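Local coordinates for pseudopodium-enriched atypical kinase 1 (Homo sapiens, PDB 6BHC), which is a human pseudokinase with a kinase fold that forms a dimer and probably works in signalling as a scaffold rather than an active enzyme, at residues L312-F317 / G324-A329; S330-P335 / E339-S344; Q363-C368 / T376-W381; M390-E395 / L406-C411. The protein carries 1 engineered substitution. All coordinates share one frame; numbering follows the deposited sequence.

The four contacts follow one another in series along the chain. Contacts 1 and 2 lie in the protein kinase domain, share helix 322-332 and have centres about 13 Å apart; they touch where Leu328 packs on Ile341 and where Leu312 meets Ser330 and Leu333. Contacts 3 and 4, centres about 25 Å apart, share helix 371-396, whose two ends they join to helices 359-367 and 406-417. Between centres, contact 3 lies about 25 Å and contact 4 about 30 Å from each of the first two. Contacts 3 and 4 lie among the C-terminal helices, where contact 4, and contact 3 more marginally, come up against the second subunit, consistent with a role of these helices in dimerization.

Contact 1 of 4, residues L312-F317 / G324-A329; sequences LPRIPF and GLQQLA
In the kinase C-lobe, the extended loop 312-317 runs into helix 322-332, and Ile315 and Gln326 join the two. The bond between them is short and nearly straight: Ile315 N donates to Gln326 OE1 over 2.6 Å, with an N-H...O angle of 178°. The donor does not lie in the amide plane but stands above it, 35° out. Gln326 CG is anti to its own backbone N, and a bend at chi2 (77°) folds the amide over toward the loop. A water strengthens the link by donating to Gln326 OE1 at 2.9 Å and to Ile315 O at 3.2 Å, so that both backbone polar groups of Ile315 are tied to one side-chain oxygen. The amide nitrogen has its own partner, Tyr287 OH of helix 277-289, which also bonds to Pro313 O; with both ends engaged, the rotation of the amide should be fixed. Alongside the polar bridge the Ile315 and Gln326 side chains run side by side in opposing senses. Ile315 CG1 lies 3.6 Å from Gln326 NE2, and Ile315 CD1 extends to Gln326 CA at 3.7 Å. Tyr287 and Leu290 also touch the isoleucine. A helix glutamine that holds an irregular loop by its backbone is here part of the packing of the C-lobe of the protein kinase fold.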
loop_
_atom_site.group_PDB
_atom_site.type_symbol
_atom_site.label_atom_id
_atom_site.label_comp_id
_atom_site.label_asym_id
_atom_site.label_seq_id
_atom_site.Cartn_x
_atom_site.Cartn_y
_atom_site.Cartn_z
ATOM N N LEU A 312 6.079 36.320 29.669
ATOM C CA LEU A 312 6.253 34.890 29.867
ATOM C C LEU A 312 7.728 34.503 29.750
ATOM O O LEU A 312 8.480 35.109 28.982
ATOM C CB LEU A 312 5.429 34.103 28.851
ATOM C CG LEU A 312 3.909 34.166 29.010
ATOM C CD1 LEU A 312 3.217 33.458 27.858
ATOM C CD2 LEU A 312 3.485 33.564 30.342
ATOM N N PRO A 313 8.168 33.499 30.511
ATOM C CA PRO A 313 9.560 33.046 30.398
ATOM C C PRO A 313 9.848 32.497 29.008
ATOM O O PRO A 313 8.999 31.858 28.383
ATOM C CB PRO A 313 9.668 31.954 31.469
ATOM C CG PRO A 313 8.553 32.243 32.426
ATOM C CD PRO A 313 7.444 32.802 31.588
ATOM N N ARG A 314 11.063 32.753 28.529
ATOM C CA ARG A 314 11.440 32.395 27.169
ATOM C C ARG A 314 11.822 30.923 27.085
ATOM O O ARG A 314 12.606 30.426 27.899
ATOM C CB ARG A 314 12.605 33.265 26.695
ATOM C CG ARG A 314 12.356 34.760 26.810
ATOM C CD ARG A 314 11.342 35.243 25.785
ATOM N NE ARG A 314 10.964 36.635 26.013
ATOM C CZ ARG A 314 11.641 37.681 25.550
ATOM N NH1 ARG A 314 12.739 37.498 24.829
ATOM N NH2 ARG A 314 11.221 38.911 25.811
ATOM N N ILE A 315 11.269 30.231 26.098
ATOM C CA ILE A 315 11.667 28.848 25.827
ATOM C C ILE A 315 12.985 28.859 25.065
ATOM O O ILE A 315 13.112 29.597 24.074
ATOM C CB ILE A 315 10.580 28.123 25.040
ATOM C CG1 ILE A 315 9.318 27.971 25.893
ATOM C CG2 ILE A 315 11.081 26.766 24.568
ATOM C CD1 ILE A 315 8.195 27.234 25.201
ATOM N N PRO A 316 13.984 28.083 25.488
ATOM C CA PRO A 316 15.273 28.087 24.787
ATOM C C PRO A 316 15.124 27.649 23.335
ATOM O O PRO A 316 14.343 26.753 23.011
ATOM C CB PRO A 316 16.119 27.093 25.592
ATOM C CG PRO A 316 15.475 27.049 26.941
ATOM C CD PRO A 316 14.009 27.231 26.691
ATOM N N PHE A 317 15.889 28.299 22.460
ATOM C CA PHE A 317 15.833 28.061 21.017
ATOM C C PHE A 317 16.865 26.993 20.672
ATOM O O PHE A 317 18.036 27.284 20.421
ATOM C CB PHE A 317 16.072 29.364 20.265
ATOM C CG PHE A 317 16.122 29.215 18.774
ATOM C CD1 PHE A 317 15.081 28.613 18.088
ATOM C CD2 PHE A 317 17.200 29.705 18.053
ATOM C CE1 PHE A 317 15.125 28.484 16.713
ATOM C CE2 PHE A 317 17.246 29.582 16.678
ATOM C CZ PHE A 317 16.205 28.972 16.007
ATOM N N GLY A 324 7.978 27.418 17.296
ATOM C CA GLY A 324 6.563 27.114 17.174
ATOM C C GLY A 324 5.935 26.714 18.496
ATOM O O GLY A 324 4.809 27.113 18.802
ATOM N N LEU A 325 6.653 25.924 19.297
ATOM C CA LEU A 325 6.148 25.559 20.616
ATOM C C LEU A 325 6.067 26.770 21.537
ATOM O O LEU A 325 5.162 26.851 22.375
ATOM C CB LEU A 325 7.028 24.473 21.234
ATOM C CG LEU A 325 6.968 23.093 20.573
ATOM C CD1 LEU A 325 8.036 22.176 21.150
ATOM C CD2 LEU A 325 5.585 22.478 20.733
ATOM N N GLN A 326 6.998 27.716 21.396
ATOM C CA GLN A 326 6.921 28.950 22.170
ATOM C C GLN A 326 5.689 29.758 21.786
ATOM O O GLN A 326 4.947 30.232 22.655
ATOM C CB GLN A 326 8.189 29.778 21.965
ATOM C CG GLN A 326 8.136 31.162 22.594
ATOM C CD GLN A 326 8.352 31.136 24.093
ATOM O OE1 GLN A 326 9.451 31.413 24.576
ATOM N NE2 GLN A 326 7.303 30.812 24.841
ATOM N N GLN A 327 5.454 29.922 20.481
ATOM C CA GLN A 327 4.279 30.657 20.027
ATOM C C GLN A 327 2.995 29.936 20.421
ATOM O O GLN A 327 2.002 30.576 20.785
ATOM C CB GLN A 327 4.346 30.861 18.512
ATOM C CG GLN A 327 3.152 31.595 17.915
ATOM C CD GLN A 327 3.088 33.058 18.318
ATOM O OE1 GLN A 327 4.057 33.622 18.829
ATOM N NE2 GLN A 327 1.939 33.682 18.086
ATOM N N LEU A 328 3.002 28.604 20.362
ATOM C CA LEU A 328 1.824 27.836 20.749
ATOM C C LEU A 328 1.507 28.017 22.229
ATOM O O LEU A 328 0.341 28.171 22.607
ATOM C CB LEU A 328 2.035 26.357 20.424
ATOM C CG LEU A 328 0.911 25.417 20.855
ATOM C CD1 LEU A 328 -0.387 25.814 20.174
ATOM C CD2 LEU A 328 1.267 23.971 20.547
ATOM N N ALA A 329 2.536 28.003 23.080
ATOM C CA ALA A 329 2.317 28.191 24.510
ATOM C C ALA A 329 1.804 29.594 24.813
ATOM O O ALA A 329 0.892 29.762 25.630
ATOM C CB ALA A 329 3.608 27.913 25.279
HETATM O O HOH W 1 11.398 31.711 22.452
#

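Contact 2 of 4, residues S330-P335 / E339-S344; sequences SCLLNP and ERILIS
Asn334 O is gripped by two nitrogens of one arginine: Arg340 NE at 3.0 Å and Arg340 NH2 at 3.1 Å. The guanidinium meets it side-on; the oxygen lies in the guanidinium plane (8° out) and both donors lie in the carbonyl plane. The Arg340 chain starts out extended and bends at chi3 (-49°), which swings the planar group round the end of helix 322-332; on the way Arg340 CD passes 3.2 Å from Leu332 O. Arg340 NH1 bonds to Lys276 O, and NH2 has a second partner in the salt bridge to Glu267, which follows Ala265 and Pro266 in the APE motif of the kinase fold.

Next to it is an apolar contact. Ile341 CG2 meets Cys331 CB at 3.7 Å, while Ile341 CG1 lies 3.8 Å from Leu332 CD2. The Asn334 side-chain amide bonds locally, OD1 accepting from Asn336 N, while Asn334 ND2 lies 3.5 Å from Glu339 CB across the contact.

With a carboxylate and two backbone oxygens around it, the buried guanidinium is well compensated and probably stays charged, tying the turn after helix 322-332 to the APE segment, as in active kinases.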
loop_
_atom_site.group_PDB
_atom_site.type_symbol
_atom_site.label_atom_id
_atom_site.label_comp_id
_atom_site.label_asym_id
_atom_site.label_seq_id
_atom_site.Cartn_x
_atom_site.Cartn_y
_atom_site.Cartn_z
ATOM N N SER A 330 2.374 30.611 24.162
ATOM C CA SER A 330 1.930 31.982 24.392
ATOM C C SER A 330 0.459 32.154 24.037
ATOM O O SER A 330 -0.271 32.884 24.717
ATOM C CB SER A 330 2.792 32.955 23.587
ATOM O OG SER A 330 4.167 32.789 23.891
ATOM N N CYS A 331 0.005 31.487 22.973
ATOM C CA CYS A 331 -1.402 31.570 22.595
ATOM C C CYS A 331 -2.285 30.821 23.583
ATOM O O CYS A 331 -3.384 31.282 23.914
ATOM C CB CYS A 331 -1.600 31.022 21.182
ATOM S SG CYS A 331 -0.797 31.989 19.884
ATOM N N LEU A 332 -1.826 29.661 24.059
ATOM C CA LEU A 332 -2.587 28.900 25.040
ATOM C C LEU A 332 -2.599 29.568 26.409
ATOM O O LEU A 332 -3.528 29.334 27.189
ATOM C CB LEU A 332 -2.024 27.483 25.160
ATOM C CG LEU A 332 -2.188 26.564 23.947
ATOM C CD1 LEU A 332 -1.368 25.293 24.121
ATOM C CD2 LEU A 332 -3.655 26.226 23.724
ATOM N N LEU A 333 -1.595 30.388 26.719
ATOM C CA LEU A 333 -1.497 31.050 28.011
ATOM C C LEU A 333 -1.995 32.488 27.969
ATOM O O LEU A 333 -1.686 33.270 28.874
ATOM C CB LEU A 333 -0.056 31.007 28.520
ATOM C CG LEU A 333 0.477 29.616 28.862
ATOM C CD1 LEU A 333 1.921 29.699 29.324
ATOM C CD2 LEU A 333 -0.396 28.958 29.922
ATOM N N ASN A 334 -2.748 32.852 26.941
ATOM C CA ASN A 334 -3.325 34.185 26.861
ATOM C C ASN A 334 -4.259 34.403 28.047
ATOM O O ASN A 334 -5.196 33.615 28.240
ATOM C CB ASN A 334 -4.080 34.358 25.545
ATOM C CG ASN A 334 -4.470 35.801 25.275
ATOM O OD1 ASN A 334 -4.969 36.503 26.155
ATOM N ND2 ASN A 334 -4.239 36.252 24.048
ATOM N N PRO A 335 -4.046 35.445 28.859
ATOM C CA PRO A 335 -4.907 35.639 30.037
ATOM C C PRO A 335 -6.352 35.954 29.696
ATOM O O PRO A 335 -7.213 35.848 30.579
ATOM C CB PRO A 335 -4.239 36.808 30.772
ATOM C CG PRO A 335 -3.472 37.533 29.714
ATOM C CD PRO A 335 -3.009 36.483 28.748
ATOM N N GLU A 339 -9.579 35.511 23.649
ATOM C CA GLU A 339 -8.456 35.522 22.723
ATOM C C GLU A 339 -7.605 34.260 22.801
ATOM O O GLU A 339 -6.796 34.021 21.898
ATOM C CB GLU A 339 -7.570 36.751 22.973
ATOM C CG GLU A 339 -8.219 38.079 22.597
ATOM C CD GLU A 339 -8.066 38.417 21.122
ATOM O OE1 GLU A 339 -7.878 39.611 20.805
ATOM O OE2 GLU A 339 -8.128 37.496 20.280
ATOM N N ARG A 340 -7.764 33.456 23.849
ATOM C CA ARG A 340 -7.038 32.197 23.953
ATOM C C ARG A 340 -7.482 31.252 22.843
ATOM O O ARG A 340 -8.680 31.053 22.627
ATOM C CB ARG A 340 -7.278 31.569 25.326
ATOM C CG ARG A 340 -6.396 30.375 25.658
ATOM C CD ARG A 340 -6.696 29.886 27.067
ATOM N NE ARG A 340 -6.702 30.994 28.020
ATOM C CZ ARG A 340 -7.312 30.969 29.200
ATOM N NH1 ARG A 340 -7.975 29.887 29.586
ATOM N NH2 ARG A 340 -7.264 32.029 29.994
ATOM N N ILE A 341 -6.510 30.674 22.130
ATOM C CA ILE A 341 -6.842 29.846 20.975
ATOM C C ILE A 341 -7.550 28.570 21.420
ATOM O O ILE A 341 -7.446 28.124 22.570
ATOM C CB ILE A 341 -5.591 29.518 20.146
ATOM C CG1 ILE A 341 -4.621 28.658 20.960
ATOM C CG2 ILE A 341 -4.921 30.794 19.659
ATOM C CD1 ILE A 341 -3.494 28.067 20.134
ATOM N N LEU A 342 -8.284 27.978 20.483
ATOM C CA LEU A 342 -8.993 26.732 20.720
ATOM C C LEU A 342 -8.043 25.544 20.601
ATOM O O LEU A 342 -6.984 25.621 19.970
ATOM C CB LEU A 342 -10.149 26.579 19.730
ATOM C CG LEU A 342 -11.331 27.534 19.904
ATOM C CD1 LEU A 342 -12.235 27.500 18.681
ATOM C CD2 LEU A 342 -12.113 27.174 21.154
ATOM N N ILE A 343 -8.442 24.427 21.215
ATOM C CA ILE A 343 -7.599 23.237 21.197
ATOM C C ILE A 343 -7.499 22.644 19.797
ATOM O O ILE A 343 -6.562 21.889 19.513
ATOM C CB ILE A 343 -8.116 22.194 22.208
ATOM C CG1 ILE A 343 -6.966 21.311 22.700
ATOM C CG2 ILE A 343 -9.218 21.339 21.595
ATOM C CD1 ILE A 343 -5.947 22.047 23.547
ATOM N N SER A 344 -8.440 22.969 18.905
ATOM C CA SER A 344 -8.325 22.541 17.516
ATOM C C SER A 344 -7.332 23.400 16.743
ATOM O O SER A 344 -6.728 22.923 15.777
ATOM C CB SER A 344 -9.691 22.578 16.832
ATOM O OG SER A 344 -10.574 21.634 17.412
#

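Contact 3 of 4, residues Q363-C368 / T376-W381; sequences QTFTAC and TLLQNW
Leu377 points its CD2 methyl at the backbone of helix 359-367 and crosses Thr364 at a slant. This methyl does most of the touching: Leu377 CD2 is seated against the threonine side chain, 3.8 Å from both Thr364 CB and Thr364 CG2, and lies 3.7 Å from Phe365 N. Leu377 CD1 adds a looser contact, 4.0 Å from Thr364 CG2. With Leu377 CG anti to the backbone N, chi1 180° sends the branched end toward helix 359-367.

One residue on, Phe365 and Leu378 make the second contact, their side chains meeting at a slant. Phe365 CG stands opposite its backbone N (chi1 -172°), which brings the ring to Leu378. The ring is met at its edge and not on a face: Leu378 CD1 lies near the ring plane, 3.8 Å from Phe365 CE1. The Phe365 side chain also touches Ser424 and Val427 of helix 420-430, which joins the packing. Leu361 packs on both leucines from the neighbouring turn of helix 359-367.

The axes of helix 363-367 and helix 376-381 keep a loose spacing of 10.7 Å, and leucine methyls reach both side chains and main chain of the other helix. Consecutive in the chain and nearly antiparallel at 152°, the two helices form a helical hairpin within a bundle.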
loop_
_atom_site.group_PDB
_atom_site.type_symbol
_atom_site.label_atom_id
_atom_site.label_comp_id
_atom_site.label_asym_id
_atom_site.label_seq_id
_atom_site.Cartn_x
_atom_site.Cartn_y
_atom_site.Cartn_z
ATOM N N GLN A 363 7.849 32.814 4.031
ATOM C CA GLN A 363 8.339 34.015 3.359
ATOM C C GLN A 363 7.566 34.282 2.074
ATOM O O GLN A 363 7.199 35.428 1.789
ATOM C CB GLN A 363 9.833 33.883 3.066
ATOM C CG GLN A 363 10.723 34.031 4.286
ATOM C CD GLN A 363 12.198 33.993 3.935
ATOM O OE1 GLN A 363 12.626 33.210 3.088
ATOM N NE2 GLN A 363 12.981 34.849 4.581
ATOM N N THR A 364 7.314 33.237 1.283
ATOM C CA THR A 364 6.508 33.406 0.079
ATOM C C THR A 364 5.073 33.782 0.424
ATOM O O THR A 364 4.432 34.529 -0.326
ATOM C CB THR A 364 6.539 32.126 -0.759
ATOM O OG1 THR A 364 7.895 31.686 -0.912
ATOM C CG2 THR A 364 5.941 32.373 -2.136
ATOM N N PHE A 365 4.562 33.290 1.554
ATOM C CA PHE A 365 3.207 33.632 1.977
ATOM C C PHE A 365 3.074 35.129 2.233
ATOM O O PHE A 365 2.156 35.780 1.723
ATOM C CB PHE A 365 2.840 32.829 3.227
ATOM C CG PHE A 365 1.401 32.957 3.639
ATOM C CD1 PHE A 365 0.444 32.088 3.141
ATOM C CD2 PHE A 365 1.006 33.936 4.537
ATOM C CE1 PHE A 365 -0.881 32.198 3.524
ATOM C CE2 PHE A 365 -0.317 34.052 4.924
ATOM C CZ PHE A 365 -1.261 33.181 4.417
ATOM N N THR A 366 3.995 35.695 3.017
ATOM C CA THR A 366 3.926 37.120 3.327
ATOM C C THR A 366 4.194 37.982 2.099
ATOM O O THR A 366 3.664 39.094 1.997
ATOM C CB THR A 366 4.918 37.469 4.435
ATOM O OG1 THR A 366 6.255 37.254 3.963
ATOM C CG2 THR A 366 4.673 36.601 5.660
ATOM N N ALA A 367 5.007 37.491 1.163
ATOM C CA ALA A 367 5.345 38.265 -0.025
ATOM C C ALA A 367 4.227 38.285 -1.059
ATOM O O ALA A 367 4.214 39.174 -1.916
ATOM C CB ALA A 367 6.625 37.720 -0.662
ATOM N N CYS A 368 3.301 37.336 -1.003
ATOM C CA CYS A 368 2.193 37.311 -1.953
ATOM C C CYS A 368 1.229 38.454 -1.662
ATOM O O CYS A 368 0.731 38.561 -0.534
ATOM C CB CYS A 368 1.460 35.975 -1.889
ATOM S SG CYS A 368 2.315 34.597 -2.683
ATOM N N THR A 376 -3.153 29.689 -3.921
ATOM C CA THR A 376 -2.450 28.802 -4.843
ATOM C C THR A 376 -1.200 28.216 -4.198
ATOM O O THR A 376 -0.903 27.029 -4.373
ATOM C CB THR A 376 -2.093 29.556 -6.125
ATOM O OG1 THR A 376 -3.293 30.005 -6.767
ATOM C CG2 THR A 376 -1.319 28.661 -7.083
ATOM N N LEU A 377 -0.462 29.032 -3.442
ATOM C CA LEU A 377 0.726 28.539 -2.754
ATOM C C LEU A 377 0.373 27.425 -1.775
ATOM O O LEU A 377 1.031 26.380 -1.741
ATOM C CB LEU A 377 1.423 29.692 -2.031
ATOM C CG LEU A 377 2.688 29.343 -1.246
ATOM C CD1 LEU A 377 3.816 28.966 -2.195
ATOM C CD2 LEU A 377 3.097 30.498 -0.347
ATOM N N LEU A 378 -0.674 27.631 -0.973
ATOM C CA LEU A 378 -1.071 26.616 -0.002
ATOM C C LEU A 378 -1.660 25.390 -0.687
ATOM O O LEU A 378 -1.437 24.258 -0.242
ATOM C CB LEU A 378 -2.070 27.208 0.993
ATOM C CG LEU A 378 -1.542 28.321 1.901
ATOM C CD1 LEU A 378 -2.670 28.934 2.718
ATOM C CD2 LEU A 378 -0.447 27.791 2.811
ATOM N N GLN A 379 -2.416 25.590 -1.770
ATOM C CA GLN A 379 -3.023 24.456 -2.459
ATOM C C GLN A 379 -1.970 23.610 -3.162
ATOM O O GLN A 379 -2.065 22.377 -3.172
ATOM C CB GLN A 379 -4.075 24.941 -3.456
ATOM C CG GLN A 379 -4.887 23.821 -4.089
ATOM C CD GLN A 379 -5.739 23.079 -3.078
ATOM O OE1 GLN A 379 -6.767 23.583 -2.626
ATOM N NE2 GLN A 379 -5.314 21.873 -2.717
ATOM N N ASN A 380 -0.962 24.251 -3.761
ATOM C CA ASN A 380 0.114 23.495 -4.395
ATOM C C ASN A 380 0.878 22.670 -3.368
ATOM O O ASN A 380 1.241 21.518 -3.633
ATOM C CB ASN A 380 1.060 24.439 -5.136
ATOM C CG ASN A 380 0.395 25.128 -6.311
ATOM O OD1 ASN A 380 -0.654 24.695 -6.790
ATOM N ND2 ASN A 380 1.005 26.208 -6.785
ATOM N N TRP A 381 1.126 23.243 -2.188
ATOM C CA TRP A 381 1.792 22.491 -1.130
ATOM C C TRP A 381 0.961 21.284 -0.707
ATOM O O TRP A 381 1.503 20.194 -0.495
ATOM C CB TRP A 381 2.070 23.402 0.067
ATOM C CG TRP A 381 2.782 22.712 1.190
ATOM C CD1 TRP A 381 4.130 22.655 1.393
ATOM C CD2 TRP A 381 2.184 21.975 2.263
ATOM N NE1 TRP A 381 4.407 21.932 2.529
ATOM C CE2 TRP A 381 3.229 21.502 3.079
ATOM C CE3 TRP A 381 0.864 21.670 2.613
ATOM C CZ2 TRP A 381 2.997 20.740 4.221
ATOM C CZ3 TRP A 381 0.636 20.913 3.746
ATOM C CH2 TRP A 381 1.696 20.456 4.536
#

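Contact 4 of 4, residues M390-E395 / L406-C411; sequences MIKFAE and LEDWLC
Lys392 and Asp408 meet at about a right angle, and the shape of the lysine decides what touches. Its chain runs fully extended from the helix, with the first three torsions near 180°, and this delivers Lys392 CE to 3.3 Å from Asp408 OD1. The turn at the last bond (chi4 66°) then sets the ammonium, and Lys392 NZ stays 4.3 Å from Asp408 OD1.

Asp408 sets its carboxylate with CG beside the backbone N (chi1 -60°), a rotamer that curls the group back along its own helix. Ser405 N, just before helix 406-417, donates to OD2 and so helps to fix the rotation of the carboxylate.

Phe393 comes in next to Lys392 with its ring edge leading. Phe393 CZ is 4.1 Å from Asp408 O, which lies near the ring plane, and 4.4 Å from Asp408 CB. Phe393 also packs on Ile404 and on Ser397 of the second subunit, whose own Phe393 packs on Ala394.

The opposite charges of Lys392 and Asp408 are thus beyond a salt bridge, so any attraction between them is probably weak, and the contact rests on the approaches of the lysine CE and the phenylalanine ring edge.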
loop_
_atom_site.group_PDB
_atom_site.type_symbol
_atom_site.label_atom_id
_atom_site.label_comp_id
_atom_site.label_asym_id
_atom_site.label_seq_id
_atom_site.Cartn_x
_atom_site.Cartn_y
_atom_site.Cartn_z
ATOM N N MET A 390 0.547 9.525 -0.358
ATOM C CA MET A 390 -0.124 8.432 -1.054
ATOM C C MET A 390 0.886 7.449 -1.630
ATOM O O MET A 390 0.677 6.231 -1.582
ATOM C CB MET A 390 -1.025 8.985 -2.158
ATOM C CG MET A 390 -1.960 7.955 -2.773
ATOM S SD MET A 390 -3.239 7.419 -1.620
ATOM C CE MET A 390 -4.046 8.978 -1.269
ATOM N N ILE A 391 1.989 7.961 -2.181
ATOM C CA ILE A 391 3.047 7.092 -2.688
ATOM C C ILE A 391 3.646 6.268 -1.555
ATOM O O ILE A 391 3.940 5.079 -1.723
ATOM C CB ILE A 391 4.117 7.932 -3.413
ATOM C CG1 ILE A 391 3.541 8.539 -4.694
ATOM C CG2 ILE A 391 5.351 7.094 -3.721
ATOM C CD1 ILE A 391 4.458 9.545 -5.361
ATOM N N LYS A 392 3.818 6.883 -0.381
ATOM C CA LYS A 392 4.398 6.173 0.757
ATOM C C LYS A 392 3.540 4.981 1.164
ATOM O O LYS A 392 4.063 3.893 1.427
ATOM C CB LYS A 392 4.575 7.131 1.934
ATOM C CG LYS A 392 5.188 6.497 3.175
ATOM C CD LYS A 392 5.122 7.448 4.362
ATOM C CE LYS A 392 5.790 6.859 5.595
ATOM N NZ LYS A 392 7.255 6.687 5.408
ATOM N N PHE A 393 2.218 5.168 1.224
ATOM C CA PHE A 393 1.335 4.056 1.562
ATOM C C PHE A 393 1.381 2.973 0.493
ATOM O O PHE A 393 1.366 1.777 0.809
ATOM C CB PHE A 393 -0.097 4.554 1.756
ATOM C CG PHE A 393 -0.394 5.021 3.151
ATOM C CD1 PHE A 393 -0.828 4.126 4.118
ATOM C CD2 PHE A 393 -0.243 6.354 3.496
ATOM C CE1 PHE A 393 -1.104 4.554 5.405
ATOM C CE2 PHE A 393 -0.518 6.789 4.780
ATOM C CZ PHE A 393 -0.948 5.887 5.736
ATOM N N ALA A 394 1.446 3.374 -0.779
ATOM C CA ALA A 394 1.473 2.403 -1.867
ATOM C C ALA A 394 2.736 1.551 -1.824
ATOM O O ALA A 394 2.699 0.358 -2.147
ATOM C CB ALA A 394 1.357 3.121 -3.212
ATOM N N GLU A 395 3.865 2.144 -1.426
ATOM C CA GLU A 395 5.112 1.388 -1.368
ATOM C C GLU A 395 5.116 0.396 -0.210
ATOM O O GLU A 395 5.782 -0.643 -0.291
ATOM C CB GLU A 395 6.303 2.342 -1.261
ATOM C CG GLU A 395 6.447 3.283 -2.452
ATOM C CD GLU A 395 7.670 4.177 -2.354
ATOM O OE1 GLU A 395 8.366 4.348 -3.377
ATOM O OE2 GLU A 395 7.937 4.707 -1.255
ATOM N N LEU A 406 2.385 4.826 14.120
ATOM C CA LEU A 406 1.446 5.808 14.652
ATOM C C LEU A 406 1.589 7.148 13.942
ATOM O O LEU A 406 0.591 7.830 13.682
ATOM C CB LEU A 406 1.658 5.966 16.156
ATOM C CG LEU A 406 0.824 7.037 16.857
ATOM C CD1 LEU A 406 -0.660 6.769 16.667
ATOM C CD2 LEU A 406 1.179 7.100 18.334
ATOM N N GLU A 407 2.823 7.534 13.608
ATOM C CA GLU A 407 3.040 8.812 12.938
ATOM C C GLU A 407 2.449 8.820 11.533
ATOM O O GLU A 407 1.996 9.869 11.061
ATOM C CB GLU A 407 4.533 9.136 12.891
ATOM C CG GLU A 407 4.837 10.564 12.466
ATOM C CD GLU A 407 6.315 10.891 12.517
ATOM O OE1 GLU A 407 6.773 11.701 11.683
ATOM O OE2 GLU A 407 7.020 10.340 13.389
ATOM N N ASP A 408 2.441 7.670 10.852
ATOM C CA ASP A 408 1.838 7.604 9.524
ATOM C C ASP A 408 0.340 7.864 9.591
ATOM O O ASP A 408 -0.214 8.579 8.746
ATOM C CB ASP A 408 2.112 6.242 8.886
ATOM C CG ASP A 408 3.590 5.954 8.732
ATOM O OD1 ASP A 408 4.376 6.918 8.603
ATOM O OD2 ASP A 408 3.965 4.762 8.735
ATOM N N TRP A 409 -0.334 7.283 10.583
ATOM C CA TRP A 409 -1.759 7.531 10.766
ATOM C C TRP A 409 -2.025 9.008 11.035
ATOM O O TRP A 409 -2.885 9.623 10.394
ATOM C CB TRP A 409 -2.287 6.659 11.905
ATOM C CG TRP A 409 -3.710 6.922 12.298
ATOM C CD1 TRP A 409 -4.698 7.462 11.523
ATOM C CD2 TRP A 409 -4.304 6.656 13.575
ATOM N NE1 TRP A 409 -5.867 7.548 12.238
ATOM C CE2 TRP A 409 -5.652 7.061 13.501
ATOM C CE3 TRP A 409 -3.826 6.117 14.773
ATOM C CZ2 TRP A 409 -6.526 6.941 14.580
ATOM C CZ3 TRP A 409 -4.695 5.997 15.841
ATOM C CH2 TRP A 409 -6.030 6.406 15.737
ATOM N N LEU A 410 -1.284 9.597 11.977
ATOM C CA LEU A 410 -1.498 11.001 12.317
ATOM C C LEU A 410 -1.217 11.910 11.126
ATOM O O LEU A 410 -1.909 12.916 10.927
ATOM C CB LEU A 410 -0.626 11.386 13.513
ATOM C CG LEU A 410 -0.836 10.553 14.782
ATOM C CD1 LEU A 410 0.086 11.009 15.904
ATOM C CD2 LEU A 410 -2.290 10.605 15.228
ATOM N N CYS A 411 -0.207 11.573 10.320
ATOM C CA CYS A 411 0.080 12.369 9.133
ATOM C C CYS A 411 -1.050 12.265 8.117
ATOM O O CYS A 411 -1.407 13.259 7.473
ATOM C CB CYS A 411 1.406 11.930 8.511
ATOM S SG CYS A 411 1.914 12.909 7.077
#